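Long-range contacts in putative dioxygenase (1H-3-hydroxy-4-oxoquinaldine 2,4-dioxygenase) (Mycobacteroides abscessus subsp. abscessus, PDB 6RA3), which cleaves the ring of the Pseudomonas quinolone signal PQS with dioxygen, giving N-octanoylanthranilate and carbon monoxide: residues Thr6-Gln11 with Met74-Ile79; Val24-Ser29 with Val52-Arg57; Val91-Ala96 with Ala116-Asp121. All coordinates share one frame; numbering follows the deposited sequence.

Contact 1 of 3, residues Thr6-Gln11 with Met74-Ile79; sequences TVNGVQ and MAADTI
A76 is the first helix residue to meet the turn at V7-V10, and it does so with its backbone as much as with its methyl. Its carbonyl O takes a weak, bent bond from N8 ND2 at 3.1 Å, while A76 CB rests 3.6 Å from the same nitrogen; the small side chain lets the amide come down on the helix surface. One residue on, D77 contributes the largest share of the contact. Its OD2 receives the other bond of N8 ND2, 2.9 Å long and almost straight at 175°, through the lone pair turned away from OD1. The acceptor lies in the plane of the N8 amide, although amide and carboxylate planes are turned 40° apart. One amide nitrogen thus spans a side chain and a main-chain oxygen of the helix, which should limit rotation of the amide. N8 can reach there because its CG stands anti to its own carbonyl carbon (chi1 -58°). R57 forms a salt bridge with the same OD2, so the carboxylate joins a turn amide to a guanidinium group. Methyls fill the flanks: V10 CG2 lies 3.8 Å from D77 OD1, and V7 CG1 packs 3.5 Å from the D77 carbonyl O. Asparagine and glycine suit the two middle places of this type I' turn, where N8 and G9 both have positive phi; V10 N to V7 O closes it at 3.0 Å, and V7 N returns a bond to V10 O. The turn links strands 3-7 and 10-17 into a hairpin at the edge of the sheet. Helix 71-84 lies beside it, with D77 touching I12 of strand 10-17, while A75 and I79 pack on helix 99-109.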
ATOM      1  N   THR A   6      -6.971  14.981  -1.648  1.00 24.38           N
ATOM      2  CA  THR A   6      -6.677  16.198  -2.396  1.00 33.30           C
ATOM      3  C   THR A   6      -6.844  17.407  -1.472  1.00 29.35           C
ATOM      4  O   THR A   6      -7.947  17.667  -0.987  1.00 23.64           O
ATOM      5  CB  THR A   6      -7.616  16.297  -3.594  1.00 25.22           C
ATOM      6  OG1 THR A   6      -7.408  15.153  -4.435  1.00 25.61           O
ATOM      7  CG2 THR A   6      -7.361  17.582  -4.404  1.00 31.07           C
ATOM      8  N   VAL A   7      -5.752  18.125  -1.217  1.00 25.23           N
ATOM      9  CA  VAL A   7      -5.773  19.387  -0.460  1.00 31.78           C
ATOM     10  C   VAL A   7      -5.078  20.462  -1.290  1.00 27.86           C
ATOM     11  O   VAL A   7      -3.961  20.245  -1.761  1.00 29.37           O
ATOM     12  CB  VAL A   7      -5.049  19.266   0.892  1.00 28.57           C
ATOM     13  CG1 VAL A   7      -5.285  20.522   1.739  1.00 33.98           C
ATOM     14  CG2 VAL A   7      -5.467  18.020   1.630  1.00 26.63           C
ATOM     15  N   ASN A   8      -5.719  21.623  -1.437  1.00 27.16           N
ATOM     16  CA  ASN A   8      -5.179  22.689  -2.280  1.00 36.41           C
ATOM     17  C   ASN A   8      -4.853  22.121  -3.660  1.00 29.28           C
ATOM     18  O   ASN A   8      -3.826  22.447  -4.267  1.00 29.39           O
ATOM     19  CB  ASN A   8      -3.934  23.351  -1.660  1.00 31.16           C
ATOM     20  CG  ASN A   8      -4.183  23.959  -0.243  1.00 31.52           C
ATOM     21  OD1 ASN A   8      -5.208  24.580   0.024  1.00 27.31           O
ATOM     22  ND2 ASN A   8      -3.222  23.764   0.648  1.00 29.30           N
ATOM     23  N   GLY A   9      -5.741  21.255  -4.148  1.00 30.00           N
ATOM     24  CA  GLY A   9      -5.637  20.669  -5.474  1.00 30.91           C
ATOM     25  C   GLY A   9      -4.465  19.736  -5.705  1.00 24.66           C
ATOM     26  O   GLY A   9      -4.226  19.350  -6.861  1.00 26.75           O
ATOM     27  N   VAL A  10      -3.693  19.409  -4.664  1.00 24.96           N
ATOM     28  CA  VAL A  10      -2.601  18.447  -4.757  1.00 17.50           C
ATOM     29  C   VAL A  10      -2.885  17.246  -3.848  1.00 25.61           C
ATOM     30  O   VAL A  10      -3.739  17.288  -2.959  1.00 26.87           O
ATOM     31  CB  VAL A  10      -1.217  19.058  -4.440  1.00 27.86           C
ATOM     32  CG1 VAL A  10      -0.988  20.272  -5.283  1.00 25.72           C
ATOM     33  CG2 VAL A  10      -1.032  19.396  -2.922  1.00 30.61           C
ATOM     34  N   GLN A  11      -2.139  16.169  -4.081  1.00 26.12           N
ATOM     35  CA  GLN A  11      -2.363  14.901  -3.388  1.00 26.54           C
ATOM     36  C   GLN A  11      -1.469  14.800  -2.162  1.00 21.76           C
ATOM     37  O   GLN A  11      -0.237  14.764  -2.277  1.00 23.09           O
ATOM     38  CB  GLN A  11      -2.118  13.689  -4.290  1.00 29.74           C
ATOM     39  CG  GLN A  11      -2.554  12.386  -3.567  1.00 34.82           C
ATOM     40  CD  GLN A  11      -2.735  11.202  -4.464  1.00 34.85           C
ATOM     41  OE1 GLN A  11      -3.837  10.897  -4.926  1.00 38.41           O
ATOM     42  NE2 GLN A  11      -1.665  10.494  -4.676  1.00 22.99           N
ATOM     43  N   MET A  74       3.695  23.805   2.051  1.00 27.54           N
ATOM     44  CA  MET A  74       3.767  22.704   3.005  1.00 37.59           C
ATOM     45  C   MET A  74       2.841  22.958   4.196  1.00 38.79           C
ATOM     46  O   MET A  74       2.134  22.051   4.651  1.00 31.36           O
ATOM     47  CB  MET A  74       5.219  22.513   3.440  1.00 35.37           C
ATOM     48  CG  MET A  74       6.103  21.890   2.352  1.00 33.59           C
ATOM     49  SD  MET A  74       7.844  22.335   2.508  1.00 43.64           S
ATOM     50  CE  MET A  74       8.521  20.894   3.288  1.00 36.96           C
ATOM     51  N   ALA A  75       2.770  24.208   4.645  1.00 34.28           N
ATOM     52  CA  ALA A  75       1.907  24.619   5.741  1.00 37.61           C
ATOM     53  C   ALA A  75       0.447  24.739   5.327  1.00 39.63           C
ATOM     54  O   ALA A  75      -0.453  24.362   6.090  1.00 35.38           O
ATOM     55  CB  ALA A  75       2.392  25.960   6.289  1.00 42.49           C
ATOM     56  N   ALA A  76       0.184  25.274   4.139  1.00 33.30           N
ATOM     57  CA  ALA A  76      -1.190  25.377   3.686  1.00 37.42           C
ATOM     58  C   ALA A  76      -1.785  23.990   3.481  1.00 38.24           C
ATOM     59  O   ALA A  76      -2.973  23.792   3.730  1.00 27.95           O
ATOM     60  CB  ALA A  76      -1.277  26.189   2.390  1.00 48.68           C
ATOM     61  N   ASP A  77      -0.968  23.030   3.005  1.00 33.62           N
ATOM     62  CA  ASP A  77      -1.453  21.669   2.739  1.00 36.30           C
ATOM     63  C   ASP A  77      -1.727  20.921   4.042  1.00 39.25           C
ATOM     64  O   ASP A  77      -2.742  20.223   4.170  1.00 29.15           O
ATOM     65  CB  ASP A  77      -0.436  20.830   1.948  1.00 35.10           C
ATOM     66  CG  ASP A  77      -0.153  21.339   0.539  1.00 30.37           C
ATOM     67  OD1 ASP A  77       0.866  20.866  -0.018  1.00 32.85           O
ATOM     68  OD2 ASP A  77      -0.917  22.160   0.001  1.00 31.24           O
ATOM     69  N   THR A  78      -0.779  20.991   4.985  1.00 30.32           N
ATOM     70  CA  THR A  78      -0.907  20.277   6.244  1.00 35.04           C
ATOM     71  C   THR A  78      -2.092  20.800   7.025  1.00 34.72           C
ATOM     72  O   THR A  78      -2.874  20.017   7.575  1.00 35.69           O
ATOM     73  CB  THR A  78       0.384  20.416   7.048  1.00 33.28           C
ATOM     74  OG1 THR A  78       1.465  19.806   6.337  1.00 29.19           O
ATOM     75  CG2 THR A  78       0.258  19.759   8.451  1.00 37.71           C
ATOM     76  N   ILE A  79      -2.263  22.125   7.050  1.00 32.35           N
ATOM     77  CA  ILE A  79      -3.412  22.719   7.721  1.00 33.30           C
ATOM     78  C   ILE A  79      -4.704  22.323   7.027  1.00 33.74           C
ATOM     79  O   ILE A  79      -5.726  22.072   7.682  1.00 31.81           O
ATOM     80  CB  ILE A  79      -3.262  24.253   7.788  1.00 35.75           C
ATOM     81  CG1 ILE A  79      -2.072  24.636   8.669  1.00 33.12           C
ATOM     82  CG2 ILE A  79      -4.567  24.888   8.287  1.00 41.95           C
ATOM     83  CD1 ILE A  79      -1.747  26.118   8.671  1.00 42.02           C
TER

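Contact 2 of 3, residues Val24-Ser29 with Val52-Arg57; sequences VFVTLS and VRVCWR
L28 leans against the indole of W56, and the two side chains cross at about a right angle. From the base outward, L28 CB lies 3.8 Å from W56 CH2 and just as near CZ2, and CG is farther from CH2. The branch CD2 then reaches both ways, touching W56 CH2 and packing 3.9 Å from V54 CB. With chi1 at -60° the leucine chain leaves beside its backbone N, bringing CD2 next to V54, which points the same way. Beta-branched valines suit extended strands and present two methyls for packing: V26 CG1 meets V54 CG2 at 3.8 Å, and V24 meets V52. T78 and L82 of helix 71-84 cover parts of the same surface. On the face of T27 and R53 the chemistry changes. T27 OG1 sits tight against the arginine's root, 3.1 Å from R53 CB, and the aliphatic chain lies beside the threonine before its guanidinium group makes salt bridges with D15 and D39. The parallel strands are joined by three main-chain bonds, among them V52 N to F25 O at 2.8 Å. Beyond V54 the backbones part and two waters step in. Both donate to V54 O; one also bonds T27 OG1 and S29 OG, and the other accepts from S29 N. S29 OG has a further partner in D34 O. W56 NE1 donates to S29 O at 2.7 Å, and weakly to G30 O; the S29 oxygen lies at the indole edge near its plane. This bond is bent (134°), and the nitrogen stands above the carbonyl plane of S29. The chemistry implies an apolar face of V26, L28, V52 and V54, a T27 and R53 face tied down by salt bridges, and a strand end satisfied by water and an indole N-H.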
ATOM      1  N   VAL A  24      -3.636  16.316  19.036  1.00 39.31           N
ATOM      2  CA  VAL A  24      -3.206  15.307  18.079  1.00 39.56           C
ATOM      3  C   VAL A  24      -1.721  15.508  17.788  1.00 35.96           C
ATOM      4  O   VAL A  24      -1.270  16.638  17.558  1.00 31.32           O
ATOM      5  CB  VAL A  24      -4.057  15.422  16.802  1.00 38.23           C
ATOM      6  CG1 VAL A  24      -3.616  14.431  15.695  1.00 36.14           C
ATOM      7  CG2 VAL A  24      -5.527  15.265  17.151  1.00 39.23           C
ATOM      8  N   PHE A  25      -0.950  14.425  17.799  1.00 31.28           N
ATOM      9  CA  PHE A  25       0.395  14.487  17.234  1.00 31.08           C
ATOM     10  C   PHE A  25       0.340  14.501  15.700  1.00 39.27           C
ATOM     11  O   PHE A  25      -0.294  13.640  15.084  1.00 23.60           O
ATOM     12  CB  PHE A  25       1.227  13.314  17.708  1.00 36.98           C
ATOM     13  CG  PHE A  25       1.623  13.395  19.152  1.00 45.77           C
ATOM     14  CD1 PHE A  25       2.178  14.557  19.670  1.00 42.15           C
ATOM     15  CD2 PHE A  25       1.443  12.307  19.993  1.00 49.09           C
ATOM     16  CE1 PHE A  25       2.559  14.631  20.996  1.00 50.87           C
ATOM     17  CE2 PHE A  25       1.819  12.376  21.323  1.00 51.56           C
ATOM     18  CZ  PHE A  25       2.375  13.539  21.826  1.00 55.63           C
ATOM     19  N   VAL A  26       1.017  15.473  15.076  1.00 34.94           N
ATOM     20  CA  VAL A  26       1.113  15.553  13.616  1.00 26.98           C
ATOM     21  C   VAL A  26       2.586  15.477  13.253  1.00 35.64           C
ATOM     22  O   VAL A  26       3.375  16.370  13.602  1.00 29.77           O
ATOM     23  CB  VAL A  26       0.455  16.816  13.044  1.00 32.55           C
ATOM     24  CG1 VAL A  26       0.621  16.853  11.523  1.00 33.12           C
ATOM     25  CG2 VAL A  26      -1.005  16.876  13.397  1.00 30.16           C
ATOM     26  N   THR A  27       2.973  14.375  12.620  1.00 29.62           N
ATOM     27  CA  THR A  27       4.342  14.167  12.224  1.00 33.30           C
ATOM     28  C   THR A  27       4.559  14.772  10.844  1.00 38.33           C
ATOM     29  O   THR A  27       3.694  14.697   9.960  1.00 29.22           O
ATOM     30  CB  THR A  27       4.735  12.692  12.222  1.00 37.33           C
ATOM     31  OG1 THR A  27       4.234  12.026  11.054  1.00 31.39           O
ATOM     32  CG2 THR A  27       4.234  12.004  13.480  1.00 44.99           C
ATOM     33  N   LEU A  28       5.706  15.419  10.698  1.00 35.50           N
ATOM     34  CA  LEU A  28       6.087  16.134   9.487  1.00 35.45           C
ATOM     35  C   LEU A  28       7.531  15.765   9.245  1.00 36.00           C
ATOM     36  O   LEU A  28       8.366  15.930  10.141  1.00 31.52           O
ATOM     37  CB  LEU A  28       5.926  17.643   9.643  1.00 29.43           C
ATOM     38  CG  LEU A  28       4.517  18.131   9.949  1.00 34.69           C
ATOM     39  CD1 LEU A  28       4.552  19.577  10.405  1.00 33.09           C
ATOM     40  CD2 LEU A  28       3.581  17.967   8.762  1.00 35.33           C
ATOM     41  N   SER A  29       7.810  15.226   8.059  1.00 31.83           N
ATOM     42  CA  SER A  29       9.126  14.715   7.749  1.00 32.03           C
ATOM     43  C   SER A  29       9.958  15.834   7.109  1.00 27.93           C
ATOM     44  O   SER A  29       9.482  16.950   6.897  1.00 27.81           O
ATOM     45  CB  SER A  29       9.018  13.482   6.847  1.00 42.36           C
ATOM     46  OG  SER A  29       8.276  12.436   7.469  1.00 32.37           O
ATOM     47  N   VAL A  52      -1.455  11.685  13.460  1.00 32.83           N
ATOM     48  CA  VAL A  52      -1.646  11.856  12.017  1.00 31.92           C
ATOM     49  C   VAL A  52      -0.258  12.075  11.430  1.00 32.06           C
ATOM     50  O   VAL A  52       0.394  13.085  11.735  1.00 29.21           O
ATOM     51  CB  VAL A  52      -2.576  13.040  11.689  1.00 25.27           C
ATOM     52  CG1 VAL A  52      -2.596  13.330  10.172  1.00 27.09           C
ATOM     53  CG2 VAL A  52      -3.966  12.821  12.199  1.00 27.09           C
ATOM     54  N   ARG A  53       0.215  11.126  10.632  1.00 30.58           N
ATOM     55  CA  ARG A  53       1.495  11.275   9.946  1.00 31.33           C
ATOM     56  C   ARG A  53       1.237  11.848   8.557  1.00 36.84           C
ATOM     57  O   ARG A  53       0.376  11.348   7.829  1.00 28.23           O
ATOM     58  CB  ARG A  53       2.241   9.949   9.853  1.00 24.50           C
ATOM     59  CG  ARG A  53       2.559   9.305  11.174  1.00 31.44           C
ATOM     60  CD  ARG A  53       3.513   8.155  10.993  1.00 31.56           C
ATOM     61  NE  ARG A  53       2.831   7.059  10.309  1.00 33.10           N
ATOM     62  CZ  ARG A  53       3.429   5.984   9.812  1.00 35.70           C
ATOM     63  NH1 ARG A  53       4.745   5.832   9.900  1.00 37.82           N
ATOM     64  NH2 ARG A  53       2.694   5.050   9.232  1.00 35.14           N
ATOM     65  N   VAL A  54       1.953  12.920   8.205  1.00 35.11           N
ATOM     66  CA  VAL A  54       1.642  13.702   7.015  1.00 30.43           C
ATOM     67  C   VAL A  54       2.833  13.687   6.070  1.00 33.35           C
ATOM     68  O   VAL A  54       3.980  13.868   6.486  1.00 25.93           O
ATOM     69  CB  VAL A  54       1.264  15.151   7.363  1.00 33.16           C
ATOM     70  CG1 VAL A  54       1.081  15.964   6.095  1.00 35.87           C
ATOM     71  CG2 VAL A  54       0.013  15.195   8.189  1.00 33.10           C
ATOM     72  N   CYS A  55       2.545  13.484   4.792  1.00 31.56           N
ATOM     73  CA  CYS A  55       3.531  13.559   3.725  1.00 31.22           C
ATOM     74  C   CYS A  55       3.412  14.918   3.049  1.00 23.62           C
ATOM     75  O   CYS A  55       2.319  15.466   2.942  1.00 23.76           O
ATOM     76  CB  CYS A  55       3.303  12.454   2.686  1.00 29.03           C
ATOM     77  SG  CYS A  55       3.659  10.770   3.192  1.00 32.89           S
ATOM     78  N   TRP A  56       4.550  15.475   2.619  1.00 30.26           N
ATOM     79  CA  TRP A  56       4.521  16.665   1.775  1.00 29.92           C
ATOM     80  C   TRP A  56       3.961  16.332   0.387  1.00 21.80           C
ATOM     81  O   TRP A  56       4.008  15.188  -0.072  1.00 26.31           O
ATOM     82  CB  TRP A  56       5.931  17.246   1.619  1.00 31.97           C
ATOM     83  CG  TRP A  56       6.653  17.457   2.895  1.00 30.76           C
ATOM     84  CD1 TRP A  56       7.850  16.905   3.267  1.00 30.91           C
ATOM     85  CD2 TRP A  56       6.227  18.277   3.987  1.00 26.47           C
ATOM     86  NE1 TRP A  56       8.194  17.343   4.521  1.00 29.57           N
ATOM     87  CE2 TRP A  56       7.208  18.182   4.985  1.00 26.04           C
ATOM     88  CE3 TRP A  56       5.106  19.092   4.210  1.00 25.69           C
ATOM     89  CZ2 TRP A  56       7.105  18.867   6.199  1.00 30.04           C
ATOM     90  CZ3 TRP A  56       5.003  19.756   5.419  1.00 35.83           C
ATOM     91  CH2 TRP A  56       6.008  19.660   6.384  1.00 28.33           C
ATOM     92  N   ARG A  57       3.410  17.348  -0.264  1.00 25.42           N
ATOM     93  CA  ARG A  57       3.050  17.231  -1.671  1.00 30.21           C
ATOM     94  C   ARG A  57       4.247  16.726  -2.466  1.00 26.88           C
ATOM     95  O   ARG A  57       5.398  17.008  -2.138  1.00 22.78           O
ATOM     96  CB  ARG A  57       2.514  18.573  -2.209  1.00 28.71           C
ATOM     97  CG  ARG A  57       3.542  19.674  -2.476  1.00 27.99           C
ATOM     98  CD  ARG A  57       2.914  20.855  -3.193  1.00 32.83           C
ATOM     99  NE  ARG A  57       1.766  21.440  -2.515  1.00 26.08           N
ATOM    100  CZ  ARG A  57       1.071  22.456  -3.003  1.00 28.22           C
ATOM    101  NH1 ARG A  57       1.394  22.984  -4.179  1.00 30.20           N
ATOM    102  NH2 ARG A  57       0.046  22.949  -2.328  1.00 30.81           N
TER
HETATM  103  O   HOH W   1       5.598  12.551   8.565  1.00 31.61           O
HETATM  104  O   HOH W   2       6.158  15.260   5.722  1.00 26.32           O

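Contact 3 of 3, residues Val91-Ala96 with Ala116-Asp121; sequences VPIAHA and AVMILD
The imidazole of H95 carries the methyl of its neighbour A96 over one face, CB standing 3.6 Å above the plane and toward the rim, while the carbonyl O of L120 approaches it obliquely. F247, H33 and H246 also meet this ring, and H95 NE2 bonds to H246 O. The puckered ring of P92 touches V117 CG2 with its CG, and its CD lies 3.3 Å from A116 O. Since proline has no N-H to offer, that buried carbonyl has no hydrogen-bond partner in the model. Farther along, parallel pairing takes over, with M118 N bound to P92 O at 2.9 Å and A96 N ending the series at L120 O. I93 CG2 packs on M118 and L120, while small A94 suits the face where helix 99-109 crosses. D121 OD1 is hydrogen-bonded to H246 ND1, consistent with its orienting this probable proton donor and acceptor. H97, beside A96, probably binds substrate. In this beta-alpha-beta crossover, A96 has the strained, positive-phi backbone (phi 34°) of the residue at the tip of the alpha/beta-hydrolase nucleophile elbow, between strand 90-95 and helix 99-109, but as an alanine it offers no nucleophilic side chain.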
ATOM      1  N   VAL A  91      -0.150  19.118  17.911  1.00 32.11           N
ATOM      2  CA  VAL A  91       1.244  19.351  18.239  1.00 35.13           C
ATOM      3  C   VAL A  91       2.086  18.820  17.089  1.00 38.83           C
ATOM      4  O   VAL A  91       2.349  17.621  17.003  1.00 35.37           O
ATOM      5  CB  VAL A  91       1.625  18.665  19.563  1.00 35.01           C
ATOM      6  CG1 VAL A  91       3.119  18.645  19.741  1.00 31.36           C
ATOM      7  CG2 VAL A  91       0.944  19.363  20.722  1.00 35.92           C
ATOM      8  N   PRO A  92       2.556  19.696  16.191  1.00 39.98           N
ATOM      9  CA  PRO A  92       3.499  19.255  15.159  1.00 34.54           C
ATOM     10  C   PRO A  92       4.781  18.682  15.742  1.00 32.04           C
ATOM     11  O   PRO A  92       5.342  19.213  16.697  1.00 36.03           O
ATOM     12  CB  PRO A  92       3.780  20.533  14.370  1.00 28.68           C
ATOM     13  CG  PRO A  92       2.612  21.401  14.592  1.00 42.37           C
ATOM     14  CD  PRO A  92       2.063  21.070  15.945  1.00 35.77           C
ATOM     15  N   ILE A  93       5.221  17.570  15.161  1.00 26.03           N
ATOM     16  CA  ILE A  93       6.550  17.010  15.342  1.00 29.73           C
ATOM     17  C   ILE A  93       7.207  17.039  13.962  1.00 38.18           C
ATOM     18  O   ILE A  93       6.686  16.426  13.024  1.00 34.68           O
ATOM     19  CB  ILE A  93       6.512  15.577  15.895  1.00 31.63           C
ATOM     20  CG1 ILE A  93       5.651  15.485  17.172  1.00 37.31           C
ATOM     21  CG2 ILE A  93       7.948  15.037  16.134  1.00 27.86           C
ATOM     22  CD1 ILE A  93       5.678  14.070  17.834  1.00 39.35           C
ATOM     23  N   ALA A  94       8.351  17.735  13.831  1.00 37.75           N
ATOM     24  CA  ALA A  94       8.916  18.053  12.511  1.00 35.68           C
ATOM     25  C   ALA A  94      10.410  17.767  12.441  1.00 40.90           C
ATOM     26  O   ALA A  94      11.185  18.232  13.289  1.00 39.35           O
ATOM     27  CB  ALA A  94       8.648  19.515  12.162  1.00 34.39           C
ATOM     28  N   HIS A  95      10.825  17.042  11.398  1.00 40.20           N
ATOM     29  CA  HIS A  95      12.216  16.655  11.246  1.00 41.72           C
ATOM     30  C   HIS A  95      12.988  17.675  10.420  1.00 44.44           C
ATOM     31  O   HIS A  95      12.542  18.084   9.338  1.00 33.62           O
ATOM     32  CB  HIS A  95      12.360  15.297  10.587  1.00 42.21           C
ATOM     33  CG  HIS A  95      13.782  14.914  10.361  1.00 44.01           C
ATOM     34  ND1 HIS A  95      14.398  15.038   9.134  1.00 46.01           N
ATOM     35  CD2 HIS A  95      14.726  14.449  11.213  1.00 40.47           C
ATOM     36  CE1 HIS A  95      15.648  14.630   9.234  1.00 44.80           C
ATOM     37  NE2 HIS A  95      15.870  14.268  10.486  1.00 43.46           N
ATOM     38  N   ALA A  96      14.171  18.035  10.924  1.00 39.27           N
ATOM     39  CA  ALA A  96      15.048  19.023  10.309  1.00 39.33           C
ATOM     40  C   ALA A  96      14.238  20.112   9.623  1.00 37.37           C
ATOM     41  O   ALA A  96      13.414  20.783  10.249  1.00 34.93           O
ATOM     42  CB  ALA A  96      16.006  18.345   9.329  1.00 38.51           C
ATOM     43  N   ALA A 116       1.878  23.575  20.961  1.00 42.05           N
ATOM     44  CA  ALA A 116       3.272  23.193  21.085  1.00 40.45           C
ATOM     45  C   ALA A 116       3.773  22.662  19.749  1.00 41.45           C
ATOM     46  O   ALA A 116       2.990  22.267  18.878  1.00 35.83           O
ATOM     47  CB  ALA A 116       3.466  22.157  22.192  1.00 41.17           C
ATOM     48  N   VAL A 117       5.095  22.644  19.625  1.00 36.09           N
ATOM     49  CA  VAL A 117       5.814  22.209  18.429  1.00 40.24           C
ATOM     50  C   VAL A 117       7.122  21.586  18.870  1.00 30.57           C
ATOM     51  O   VAL A 117       7.903  22.221  19.577  1.00 42.24           O
ATOM     52  CB  VAL A 117       6.135  23.370  17.454  1.00 39.85           C
ATOM     53  CG1 VAL A 117       7.078  22.882  16.329  1.00 41.49           C
ATOM     54  CG2 VAL A 117       4.886  23.994  16.895  1.00 41.03           C
ATOM     55  N   MET A 118       7.400  20.377  18.405  1.00 33.69           N
ATOM     56  CA  MET A 118       8.707  19.753  18.564  1.00 33.31           C
ATOM     57  C   MET A 118       9.444  19.745  17.228  1.00 45.94           C
ATOM     58  O   MET A 118       8.866  19.388  16.192  1.00 32.69           O
ATOM     59  CB  MET A 118       8.583  18.321  19.087  1.00 34.18           C
ATOM     60  CG  MET A 118       9.894  17.586  19.178  1.00 48.16           C
ATOM     61  SD  MET A 118       9.930  16.170  20.321  1.00 48.19           S
ATOM     62  CE  MET A 118       9.805  17.094  21.820  1.00 55.38           C
ATOM     63  N   ILE A 119      10.728  20.113  17.263  1.00 45.34           N
ATOM     64  CA  ILE A 119      11.589  20.124  16.085  1.00 41.54           C
ATOM     65  C   ILE A 119      12.790  19.241  16.366  1.00 41.79           C
ATOM     66  O   ILE A 119      13.344  19.262  17.470  1.00 45.98           O
ATOM     67  CB  ILE A 119      12.009  21.556  15.700  1.00 41.69           C
ATOM     68  CG1 ILE A 119      10.756  22.399  15.402  1.00 47.10           C
ATOM     69  CG2 ILE A 119      12.954  21.539  14.505  1.00 53.20           C
ATOM     70  CD1 ILE A 119      11.013  23.869  15.108  1.00 53.92           C
ATOM     71  N   LEU A 120      13.151  18.426  15.379  1.00 42.37           N
ATOM     72  CA  LEU A 120      14.242  17.461  15.459  1.00 48.14           C
ATOM     73  C   LEU A 120      15.373  17.926  14.540  1.00 53.70           C
ATOM     74  O   LEU A 120      15.191  17.996  13.317  1.00 44.15           O
ATOM     75  CB  LEU A 120      13.769  16.066  15.053  1.00 57.07           C
ATOM     76  CG  LEU A 120      12.995  15.153  16.013  1.00 50.83           C
ATOM     77  CD1 LEU A 120      12.069  15.908  16.935  1.00 44.45           C
ATOM     78  CD2 LEU A 120      12.225  14.143  15.184  1.00 47.09           C
ATOM     79  N   ASP A 121      16.522  18.267  15.142  1.00 54.13           N
ATOM     80  CA  ASP A 121      17.819  18.405  14.456  1.00 48.71           C
ATOM     81  C   ASP A 121      17.794  19.444  13.333  1.00 46.85           C
ATOM     82  O   ASP A 121      18.219  19.174  12.211  1.00 50.97           O
ATOM     83  CB  ASP A 121      18.281  17.048  13.928  1.00 48.24           C
ATOM     84  CG  ASP A 121      19.768  16.800  14.155  1.00 51.59           C
ATOM     85  OD1 ASP A 121      20.606  17.348  13.401  1.00 48.18           O
ATOM     86  OD2 ASP A 121      20.102  16.051  15.100  1.00 52.07           O
TER

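Contacts 2 and 3 belong to the buried middle of one sheet, whereas contact 1 lies at its partly exposed margin. Strands 24-28 and 90-95 are neighbours, so probable backbone bonds from V26 and L28 to I93 make contacts 2 and 3 continuous. Contacts 1 and 2 meet through the R57-D77 salt bridge and the packing of M74 on W56, and contact 2 is nested in the loop closed by contact 1; contacts 1 and 3 do not touch. Chemistry follows place: the margin relies on side-chain amide and carboxylate, the two strand pairs on parallel backbone bonding with largely apolar packing, though contact 2 has an arginine on one face. Contact 2 ends in bound water, contact 3 at the active-site region.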